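Local coordinates for protein TBC1 domain family member 22A (Homo sapiens, PDB 2QFZ) that may act as a GTPase-activating protein for Rab-family proteins through its TBC domain, and forms homodimers, at residues 102-107 against 133-138. Numbering follows the deposited sequence.
Sequences QDTYRQ and ILFIWA
Phe135 reaches from one helix to the side chains of Thr104 and Tyr105 on another, a helix-helix contact within the all-helical Rab-GAP TBC domain. The short axes of 102-107 and 133-138 run roughly antiparallel, their directions 144° apart, and approach to 10.1 Å. At that spacing side chains mediate the contact, the nearest CA pair being Tyr105 CA and Phe135 CA at 6.5 Å, and the 162 Å² buried, both sides summed, is modest. Phe135 gives the largest share. Its side chain leaves the backbone toward the opposing helix, and with CG anti to the backbone N (chi1 -176°) the ring extends toward helix 102-111. There the ring's CE1 lies 4.0 Å from Tyr105 CB, and CD1 of the same ring is equally close, so one ring bond rests against the tyrosine methylene at an oblique angle. The Tyr105 ring itself turns along the flank of the interface: its hydroxyl hydrogen-bonds the carboxylate of Glu131, one turn before Phe135 on helix 124-140, and its ring meets that of His109 at an inclined angle. A polar tie therefore supplements the apolar contact between the two helices. Trp137 packs on helices 181-200 and 150-162, and Leu134 on 150-162, while helix 102-111 covers another side of 124-140. Thr104 closes the other part of the interface, next to Tyr146. Its methyl is anti to the backbone N (chi1 of OG1 -60°) and points at helix 124-140, with CG2 4.3 Å from Phe135 CD1 and 3.9 Å from the buried Ala138 CB, a methyl-to-methyl touch.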
ATOM      1  N   GLN A 102      -1.637 -18.505  19.569  1.00 60.36           N
ATOM      2  CA  GLN A 102      -3.077 -18.748  19.468  1.00 61.50           C
ATOM      3  C   GLN A 102      -3.853 -17.428  19.388  1.00 59.26           C
ATOM      4  O   GLN A 102      -4.802 -17.291  18.598  1.00 56.45           O
ATOM      5  CB  GLN A 102      -3.574 -19.559  20.672  1.00 63.62           C
ATOM      6  CG  GLN A 102      -3.106 -21.020  20.704  1.00 65.10           C
ATOM      7  CD  GLN A 102      -3.713 -21.808  21.880  1.00 66.25           C
ATOM      8  OE1 GLN A 102      -4.469 -21.257  22.700  1.00 66.33           O
ATOM      9  NE2 GLN A 102      -3.379 -23.099  21.965  1.00 66.13           N
ATOM     10  N   ASP A 103      -3.434 -16.472  20.217  1.00 57.01           N
ATOM     11  CA  ASP A 103      -4.048 -15.155  20.278  1.00 56.21           C
ATOM     12  C   ASP A 103      -3.751 -14.301  19.026  1.00 52.83           C
ATOM     13  O   ASP A 103      -4.581 -13.494  18.611  1.00 52.12           O
ATOM     14  CB  ASP A 103      -3.575 -14.420  21.535  1.00 59.77           C
ATOM     15  CG  ASP A 103      -4.269 -13.093  21.719  1.00 62.97           C
ATOM     16  OD1 ASP A 103      -5.522 -13.078  21.708  1.00 65.96           O
ATOM     17  OD2 ASP A 103      -3.568 -12.064  21.852  1.00 65.84           O
ATOM     18  N   THR A 104      -2.571 -14.480  18.439  1.00 47.53           N
ATOM     19  CA  THR A 104      -2.260 -13.878  17.147  1.00 42.77           C
ATOM     20  C   THR A 104      -3.191 -14.415  16.058  1.00 43.44           C
ATOM     21  O   THR A 104      -3.736 -13.631  15.251  1.00 42.76           O
ATOM     22  CB  THR A 104      -0.782 -14.113  16.751  1.00 39.51           C
ATOM     23  OG1 THR A 104       0.076 -13.536  17.743  1.00 37.20           O
ATOM     24  CG2 THR A 104      -0.466 -13.488  15.423  1.00 35.84           C
ATOM     25  N   TYR A 105      -3.404 -15.733  16.028  1.00 42.33           N
ATOM     26  CA  TYR A 105      -4.251 -16.305  14.981  1.00 43.57           C
ATOM     27  C   TYR A 105      -5.736 -15.898  15.124  1.00 41.12           C
ATOM     28  O   TYR A 105      -6.427 -15.698  14.115  1.00 41.24           O
ATOM     29  CB  TYR A 105      -4.127 -17.841  14.866  1.00 47.72           C
ATOM     30  CG  TYR A 105      -5.078 -18.369  13.812  1.00 48.54           C
ATOM     31  CD1 TYR A 105      -4.903 -18.040  12.467  1.00 50.14           C
ATOM     32  CD2 TYR A 105      -6.188 -19.124  14.160  1.00 49.69           C
ATOM     33  CE1 TYR A 105      -5.798 -18.492  11.477  1.00 51.67           C
ATOM     34  CE2 TYR A 105      -7.092 -19.590  13.172  1.00 52.11           C
ATOM     35  CZ  TYR A 105      -6.895 -19.268  11.840  1.00 51.00           C
ATOM     36  OH  TYR A 105      -7.795 -19.720  10.870  1.00 50.01           O
ATOM     37  N   ARG A 106      -6.212 -15.792  16.368  1.00 38.05           N
ATOM     38  CA  ARG A 106      -7.613 -15.416  16.606  0.50 36.50           C
ATOM     39  C   ARG A 106      -7.866 -13.995  16.150  1.00 34.21           C
ATOM     40  O   ARG A 106      -8.890 -13.736  15.497  1.00 33.44           O
ATOM     41  CB  ARG A 106      -8.032 -15.567  18.081  0.50 37.55           C
ATOM     42  CG  ARG A 106      -9.568 -15.441  18.273  0.50 37.37           C
ATOM     43  CD  ARG A 106     -10.013 -15.441  19.756  0.50 37.68           C
ATOM     44  NE  ARG A 106     -11.483 -15.489  19.863  0.50 37.03           N
ATOM     45  CZ  ARG A 106     -12.283 -14.432  20.031  0.50 37.17           C
ATOM     46  NH1 ARG A 106     -11.785 -13.202  20.132  0.50 36.93           N
ATOM     47  NH2 ARG A 106     -13.598 -14.605  20.099  0.50 37.28           N
ATOM     48  N   GLN A 107      -6.953 -13.070  16.479  1.00 32.53           N
ATOM     49  CA  GLN A 107      -7.055 -11.704  15.947  1.00 33.88           C
ATOM     50  C   GLN A 107      -7.135 -11.689  14.403  1.00 32.22           C
ATOM     51  O   GLN A 107      -7.986 -10.984  13.812  1.00 31.60           O
ATOM     52  CB  GLN A 107      -5.892 -10.840  16.450  1.00 39.79           C
ATOM     53  CG  GLN A 107      -6.007 -10.405  17.925  1.00 42.71           C
ATOM     54  CD  GLN A 107      -4.929  -9.405  18.314  1.00 44.91           C
ATOM     55  OE1 GLN A 107      -5.092  -8.189  18.126  1.00 48.46           O
ATOM     56  NE2 GLN A 107      -3.807  -9.911  18.837  1.00 44.91           N
ATOM     57  N   ILE A 133      -0.049 -15.738   5.301  1.00 26.60           N
ATOM     58  CA  ILE A 133       0.977 -14.661   5.098  1.00 23.60           C
ATOM     59  C   ILE A 133       1.106 -13.783   6.350  1.00 21.48           C
ATOM     60  O   ILE A 133       2.215 -13.499   6.830  1.00 22.22           O
ATOM     61  CB  ILE A 133       0.632 -13.740   3.882  1.00 22.72           C
ATOM     62  CG1 ILE A 133       0.860 -14.465   2.554  1.00 19.29           C
ATOM     63  CG2 ILE A 133       1.486 -12.427   3.895  1.00 18.62           C
ATOM     64  CD1 ILE A 133       0.243 -13.724   1.331  1.00 21.40           C
ATOM     65  N   LEU A 134      -0.049 -13.359   6.880  1.00 24.32           N
ATOM     66  CA  LEU A 134      -0.100 -12.442   8.020  1.00 22.05           C
ATOM     67  C   LEU A 134       0.379 -13.130   9.318  1.00 21.94           C
ATOM     68  O   LEU A 134       1.182 -12.580  10.071  1.00 25.77           O
ATOM     69  CB  LEU A 134      -1.532 -11.833   8.153  1.00 22.23           C
ATOM     70  CG  LEU A 134      -1.877 -10.788   7.086  1.00 19.45           C
ATOM     71  CD1 LEU A 134      -3.354 -10.490   7.045  1.00 23.81           C
ATOM     72  CD2 LEU A 134      -1.048  -9.533   7.336  1.00 25.12           C
ATOM     73  N   PHE A 135      -0.025 -14.371   9.526  1.00 23.18           N
ATOM     74  CA  PHE A 135       0.475 -15.165  10.671  1.00 25.90           C
ATOM     75  C   PHE A 135       2.014 -15.389  10.630  1.00 23.91           C
ATOM     76  O   PHE A 135       2.719 -15.221  11.657  1.00 19.74           O
ATOM     77  CB  PHE A 135      -0.290 -16.507  10.752  1.00 32.71           C
ATOM     78  CG  PHE A 135       0.076 -17.355  11.941  1.00 34.15           C
ATOM     79  CD1 PHE A 135      -0.571 -17.192  13.146  1.00 35.71           C
ATOM     80  CD2 PHE A 135       1.057 -18.322  11.848  1.00 38.83           C
ATOM     81  CE1 PHE A 135      -0.219 -17.965  14.264  1.00 37.56           C
ATOM     82  CE2 PHE A 135       1.413 -19.097  12.968  1.00 39.50           C
ATOM     83  CZ  PHE A 135       0.764 -18.914  14.167  1.00 37.84           C
ATOM     84  N   ILE A 136       2.548 -15.741   9.462  1.00 23.00           N
ATOM     85  CA  ILE A 136       4.014 -15.927   9.326  1.00 22.81           C
ATOM     86  C   ILE A 136       4.783 -14.608   9.528  1.00 22.96           C
ATOM     87  O   ILE A 136       5.788 -14.558  10.257  1.00 25.11           O
ATOM     88  CB  ILE A 136       4.377 -16.601   7.970  1.00 22.92           C
ATOM     89  CG1 ILE A 136       4.014 -18.098   8.013  1.00 24.36           C
ATOM     90  CG2 ILE A 136       5.864 -16.458   7.619  1.00 23.45           C
ATOM     91  CD1 ILE A 136       4.130 -18.787   6.645  1.00 23.79           C
ATOM     92  N   TRP A 137       4.312 -13.528   8.902  1.00 21.91           N
ATOM     93  CA  TRP A 137       4.924 -12.204   9.124  1.00 18.90           C
ATOM     94  C   TRP A 137       5.000 -11.839  10.637  1.00 17.64           C
ATOM     95  O   TRP A 137       6.032 -11.377  11.131  1.00 18.75           O
ATOM     96  CB  TRP A 137       4.189 -11.109   8.330  1.00 19.53           C
ATOM     97  CG  TRP A 137       4.973  -9.882   8.361  1.00 18.37           C
ATOM     98  CD1 TRP A 137       5.917  -9.499   7.466  1.00 19.76           C
ATOM     99  CD2 TRP A 137       4.931  -8.876   9.366  1.00 20.16           C
ATOM    100  NE1 TRP A 137       6.469  -8.287   7.850  1.00 20.22           N
ATOM    101  CE2 TRP A 137       5.879  -7.889   9.013  1.00 19.57           C
ATOM    102  CE3 TRP A 137       4.150  -8.683  10.527  1.00 21.55           C
ATOM    103  CZ2 TRP A 137       6.094  -6.748   9.782  1.00 19.67           C
ATOM    104  CZ3 TRP A 137       4.400  -7.549  11.309  1.00 21.15           C
ATOM    105  CH2 TRP A 137       5.347  -6.605  10.921  1.00 18.86           C
ATOM    106  N   ALA A 138       3.898 -12.085  11.347  1.00 22.33           N
ATOM    107  CA  ALA A 138       3.735 -11.731  12.767  1.00 23.69           C
ATOM    108  C   ALA A 138       4.682 -12.522  13.668  1.00 24.63           C
ATOM    109  O   ALA A 138       5.338 -11.946  14.508  1.00 22.82           O
ATOM    110  CB  ALA A 138       2.308 -11.951  13.193  1.00 19.53           C
TER